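Hypothetical protein TTHA0849 (Thermus thermophilus, PDB 2D4R) is of unknown function but, as a putative member of the START-domain superfamily, may bind or carry a lipid or similar hydrophobic ligand. Local coordinates at residues P2-P13 with E98-E109. Numbering follows the deposited sequence.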
loop_
_atom_site.group_PDB
_atom_site.type_symbol
_atom_site.label_atom_id
_atom_site.label_comp_id
_atom_site.label_asym_id
_atom_site.label_seq_id
_atom_site.Cartn_x
_atom_site.Cartn_y
_atom_site.Cartn_z
ATOM N N PRO A 2 2.288 -16.137 1.603
ATOM C CA PRO A 2 1.321 -15.937 0.515
ATOM C C PRO A 2 1.350 -14.519 -0.059
ATOM O O PRO A 2 1.954 -13.621 0.518
ATOM C CB PRO A 2 -0.025 -16.285 1.154
ATOM C CG PRO A 2 0.184 -16.097 2.612
ATOM C CD PRO A 2 1.627 -16.418 2.890
ATOM N N GLU A 3 0.699 -14.331 -1.203
ATOM C CA GLU A 3 0.767 -13.070 -1.940
ATOM C C GLU A 3 -0.602 -12.616 -2.432
ATOM O O GLU A 3 -1.479 -13.428 -2.694
ATOM C CB GLU A 3 1.716 -13.213 -3.130
ATOM C CG GLU A 3 1.841 -11.973 -3.992
ATOM C CD GLU A 3 2.165 -12.307 -5.443
ATOM O OE1 GLU A 3 3.322 -12.076 -5.863
ATOM O OE2 GLU A 3 1.264 -12.799 -6.164
ATOM N N VAL A 4 -0.771 -11.307 -2.541
ATOM C CA VAL A 4 -1.982 -10.686 -3.069
ATOM C C VAL A 4 -1.545 -9.628 -4.084
ATOM O O VAL A 4 -0.448 -9.095 -3.993
ATOM C CB VAL A 4 -2.798 -10.020 -1.926
ATOM C CG1 VAL A 4 -3.772 -9.015 -2.488
ATOM C CG2 VAL A 4 -3.562 -11.075 -1.151
ATOM N N ARG A 5 -2.380 -9.339 -5.067
ATOM C CA ARG A 5 -2.085 -8.236 -5.971
ATOM C C ARG A 5 -3.356 -7.588 -6.464
ATOM O O ARG A 5 -4.321 -8.270 -6.809
ATOM C CB ARG A 5 -1.272 -8.725 -7.158
ATOM C CG ARG A 5 -1.885 -9.894 -7.862
ATOM C CD ARG A 5 -2.608 -9.423 -9.094
ATOM N NE ARG A 5 -1.755 -8.575 -9.922
ATOM C CZ ARG A 5 -2.148 -8.043 -11.075
ATOM N NH1 ARG A 5 -1.323 -7.278 -11.781
ATOM N NH2 ARG A 5 -3.377 -8.282 -11.512
ATOM N N ALA A 6 -3.352 -6.262 -6.478
ATOM C CA ALA A 6 -4.480 -5.500 -6.967
ATOM C C ALA A 6 -3.998 -4.680 -8.153
ATOM O O ALA A 6 -2.813 -4.345 -8.245
ATOM C CB ALA A 6 -5.006 -4.593 -5.873
ATOM N N GLU A 7 -4.926 -4.365 -9.053
ATOM C CA GLU A 7 -4.631 -3.660 -10.296
ATOM C C GLU A 7 -5.744 -2.640 -10.492
ATOM O O GLU A 7 -6.918 -2.958 -10.318
ATOM C CB GLU A 7 -4.622 -4.663 -11.455
ATOM C CG GLU A 7 -3.993 -4.185 -12.750
ATOM C CD GLU A 7 -3.816 -5.318 -13.750
ATOM O OE1 GLU A 7 -4.838 -5.865 -14.219
ATOM O OE2 GLU A 7 -2.656 -5.667 -14.063
ATOM N N ARG A 8 -5.387 -1.411 -10.840
ATOM C CA ARG A 8 -6.397 -0.377 -10.963
ATOM C C ARG A 8 -5.981 0.697 -11.966
ATOM O O ARG A 8 -4.821 1.146 -11.974
ATOM C CB ARG A 8 -6.661 0.247 -9.590
ATOM C CG ARG A 8 -7.874 1.159 -9.522
ATOM C CD ARG A 8 -8.233 1.431 -8.080
ATOM N NE ARG A 8 -9.371 2.329 -7.930
ATOM C CZ ARG A 8 -10.638 1.932 -7.934
ATOM N NH1 ARG A 8 -11.614 2.820 -7.783
ATOM N NH2 ARG A 8 -10.930 0.649 -8.099
ATOM N N TYR A 9 -6.931 1.099 -12.813
ATOM C CA TYR A 9 -6.692 2.150 -13.798
ATOM C C TYR A 9 -7.054 3.519 -13.231
ATOM O O TYR A 9 -8.157 3.713 -12.719
ATOM C CB TYR A 9 -7.510 1.897 -15.069
ATOM C CG TYR A 9 -7.438 3.048 -16.038
ATOM C CD1 TYR A 9 -6.311 3.233 -16.839
ATOM C CD2 TYR A 9 -8.463 3.999 -16.104
ATOM C CE1 TYR A 9 -6.197 4.340 -17.673
ATOM C CE2 TYR A 9 -8.359 5.110 -16.940
ATOM C CZ TYR A 9 -7.220 5.276 -17.718
ATOM O OH TYR A 9 -7.083 6.387 -18.514
ATOM N N ILE A 10 -6.122 4.465 -13.325
ATOM C CA ILE A 10 -6.381 5.825 -12.856
ATOM C C ILE A 10 -6.196 6.865 -13.967
ATOM O O ILE A 10 -5.141 6.958 -14.586
ATOM C CB ILE A 10 -5.475 6.168 -11.655
ATOM C CG1 ILE A 10 -5.874 5.288 -10.459
ATOM C CG2 ILE A 10 -5.597 7.647 -11.296
ATOM C CD1 ILE A 10 -5.002 5.454 -9.221
ATOM N N PRO A 11 -7.240 7.658 -14.236
ATOM C CA PRO A 11 -7.192 8.692 -15.277
ATOM C C PRO A 11 -6.281 9.880 -14.947
ATOM O O PRO A 11 -6.751 10.954 -14.583
ATOM C CB PRO A 11 -8.651 9.104 -15.433
ATOM C CG PRO A 11 -9.280 8.760 -14.126
ATOM C CD PRO A 11 -8.580 7.540 -13.636
ATOM N N ALA A 12 -4.974 9.671 -15.092
ATOM C CA ALA A 12 -3.978 10.708 -14.839
ATOM C C ALA A 12 -2.615 10.158 -15.246
ATOM O O ALA A 12 -2.381 8.959 -15.158
ATOM C CB ALA A 12 -3.986 11.094 -13.371
ATOM N N PRO A 13 -1.701 11.026 -15.704
ATOM C CA PRO A 13 -0.378 10.552 -16.114
ATOM C C PRO A 13 0.387 9.856 -15.006
ATOM O O PRO A 13 0.392 10.299 -13.857
ATOM C CB PRO A 13 0.333 11.814 -16.599
ATOM C CG PRO A 13 -0.371 12.924 -15.927
ATOM C CD PRO A 13 -1.802 12.493 -15.775
ATOM N N GLU A 98 -3.480 8.197 -21.635
ATOM C CA GLU A 98 -3.060 9.367 -20.864
ATOM C C GLU A 98 -3.248 9.062 -19.389
ATOM O O GLU A 98 -3.328 9.969 -18.557
ATOM C CB GLU A 98 -3.899 10.596 -21.226
ATOM C CG GLU A 98 -3.722 11.092 -22.644
ATOM C CD GLU A 98 -5.019 11.599 -23.226
ATOM O OE1 GLU A 98 -4.967 12.388 -24.196
ATOM O OE2 GLU A 98 -6.090 11.208 -22.710
ATOM N N GLY A 99 -3.340 7.776 -19.078
ATOM C CA GLY A 99 -3.685 7.359 -17.735
ATOM C C GLY A 99 -2.713 6.329 -17.219
ATOM O O GLY A 99 -1.724 6.015 -17.873
ATOM N N THR A 100 -3.014 5.795 -16.043
ATOM C CA THR A 100 -2.087 4.946 -15.323
ATOM C C THR A 100 -2.709 3.611 -14.928
ATOM O O THR A 100 -3.763 3.565 -14.304
ATOM C CB THR A 100 -1.607 5.653 -14.045
ATOM O OG1 THR A 100 -1.072 6.932 -14.390
ATOM C CG2 THR A 100 -0.533 4.834 -13.348
ATOM N N ARG A 101 -2.051 2.517 -15.290
ATOM C CA ARG A 101 -2.394 1.236 -14.698
ATOM C C ARG A 101 -1.496 1.012 -13.483
ATOM O O ARG A 101 -0.287 0.765 -13.615
ATOM C CB ARG A 101 -2.201 0.111 -15.711
ATOM C CG ARG A 101 -2.551 -1.254 -15.144
ATOM C CD ARG A 101 -3.535 -1.993 -16.018
ATOM N NE ARG A 101 -4.613 -2.574 -15.226
ATOM C CZ ARG A 101 -5.844 -2.076 -15.157
ATOM N NH1 ARG A 101 -6.764 -2.672 -14.405
ATOM N NH2 ARG A 101 -6.162 -0.986 -15.848
ATOM N N VAL A 102 -2.089 1.119 -12.296
ATOM C CA VAL A 102 -1.345 0.930 -11.063
ATOM C C VAL A 102 -1.426 -0.524 -10.619
ATOM O O VAL A 102 -2.517 -1.100 -10.528
ATOM C CB VAL A 102 -1.877 1.853 -9.940
ATOM C CG1 VAL A 102 -1.083 1.639 -8.662
ATOM C CG2 VAL A 102 -1.756 3.308 -10.366
ATOM N N VAL A 103 -0.262 -1.116 -10.359
ATOM C CA VAL A 103 -0.194 -2.501 -9.911
ATOM C C VAL A 103 0.450 -2.605 -8.534
ATOM O O VAL A 103 1.574 -2.156 -8.322
ATOM C CB VAL A 103 0.614 -3.365 -10.887
ATOM C CG1 VAL A 103 0.485 -4.834 -10.500
ATOM C CG2 VAL A 103 0.142 -3.115 -12.310
ATOM N N LEU A 104 -0.276 -3.206 -7.602
ATOM C CA LEU A 104 0.198 -3.337 -6.232
ATOM C C LEU A 104 0.317 -4.804 -5.840
ATOM O O LEU A 104 -0.671 -5.537 -5.817
ATOM C CB LEU A 104 -0.759 -2.622 -5.272
ATOM C CG LEU A 104 -0.474 -2.755 -3.777
ATOM C CD1 LEU A 104 0.962 -2.360 -3.490
ATOM C CD2 LEU A 104 -1.445 -1.878 -2.993
ATOM N N THR A 105 1.533 -5.221 -5.516
ATOM C CA THR A 105 1.811 -6.610 -5.198
ATOM C C THR A 105 2.305 -6.695 -3.759
ATOM O O THR A 105 3.233 -5.970 -3.368
ATOM C CB THR A 105 2.912 -7.151 -6.130
ATOM O OG1 THR A 105 2.612 -6.769 -7.474
ATOM C CG2 THR A 105 3.011 -8.661 -6.038
ATOM N N LEU A 106 1.700 -7.592 -2.983
ATOM C CA LEU A 106 1.972 -7.694 -1.550
ATOM C C LEU A 106 2.187 -9.139 -1.084
ATOM O O LEU A 106 1.273 -9.963 -1.115
ATOM C CB LEU A 106 0.817 -7.068 -0.764
ATOM C CG LEU A 106 0.847 -7.175 0.762
ATOM C CD1 LEU A 106 2.135 -6.594 1.329
ATOM C CD2 LEU A 106 -0.354 -6.455 1.318
ATOM N N THR A 107 3.406 -9.436 -0.655
ATOM C CA THR A 107 3.699 -10.700 0.004
ATOM C C THR A 107 3.696 -10.467 1.500
ATOM O O THR A 107 4.387 -9.588 2.002
ATOM C CB THR A 107 5.081 -11.233 -0.414
ATOM O OG1 THR A 107 5.059 -11.537 -1.809
ATOM C CG2 THR A 107 5.471 -12.472 0.410
ATOM N N TYR A 108 2.909 -11.248 2.218
ATOM C CA TYR A 108 2.794 -11.077 3.658
ATOM C C TYR A 108 2.850 -12.435 4.349
ATOM O O TYR A 108 2.513 -13.469 3.754
ATOM C CB TYR A 108 1.471 -10.397 4.004
ATOM C CG TYR A 108 0.279 -11.284 3.700
ATOM C CD1 TYR A 108 -0.294 -12.086 4.692
ATOM C CD2 TYR A 108 -0.224 -11.383 2.402
ATOM C CE1 TYR A 108 -1.335 -12.972 4.397
ATOM C CE2 TYR A 108 -1.265 -12.263 2.094
ATOM C CZ TYR A 108 -1.811 -13.055 3.096
ATOM O OH TYR A 108 -2.819 -13.926 2.793
ATOM N N GLU A 109 3.271 -12.427 5.607
ATOM C CA GLU A 109 3.133 -13.594 6.459
ATOM C C GLU A 109 2.725 -13.152 7.846
ATOM O O GLU A 109 3.372 -12.306 8.458
ATOM C CB GLU A 109 4.440 -14.389 6.512
ATOM C CG GLU A 109 4.698 -15.227 5.259
ATOM C CD GLU A 109 6.097 -15.825 5.230
ATOM O OE1 GLU A 109 6.642 -16.005 4.115
ATOM O OE2 GLU A 109 6.645 -16.114 6.323
#
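The ring of Tyr108 takes Pro2 over one face, a CH-pi contact with Pro2 CG 4.1 Å from the ring centroid, while the Arg101 guanidinium has the backbone of Arg8 over one face and Glu7 at its edge. The contact joins strand 3-10, at the edge of the antiparallel sheet of a Bet v 1-like, START-related fold, to strand 100-109. Backbone hydrogen bonds join the two strands in pairs from Val4 with Leu106 to Ile10 with Thr100. Val4, Ala6, Ile10, Val102, Leu104 and Leu106 form a largely apolar, buried patch on one face, and helix 120-144 covers Val4; the opposite face carries mostly charged and polar residues suited to its greater exposure. There Glu7, its CG anti to the backbone N (chi1 -165°), sends its carboxylate between two arginines. OE2 of Glu7 accepts NH1 of Arg5 at 3.1 Å, from above the carboxylate plane, and OE1 of Glu7 forms a longer salt bridge to Arg101 NE at 3.4 Å, the Glu7 carboxylate and Arg101 guanidinium planes 78° apart. Arg101 NH2 also reaches Glu96, so one guanidinium serves two acids. An alanine at Arg101 is likely to leave Glu96 without this mate and Glu7 without its second arginine, with the contact of NH2 to Tyr9 CB lost. Gly99 suits its place because a CB there would lie too close to Tyr9 OH. Beside it, Thr100 brings a hydroxyl to the turn centred on Pro11, and the bond from its OG1 to Ala12 O measures 2.5 Å.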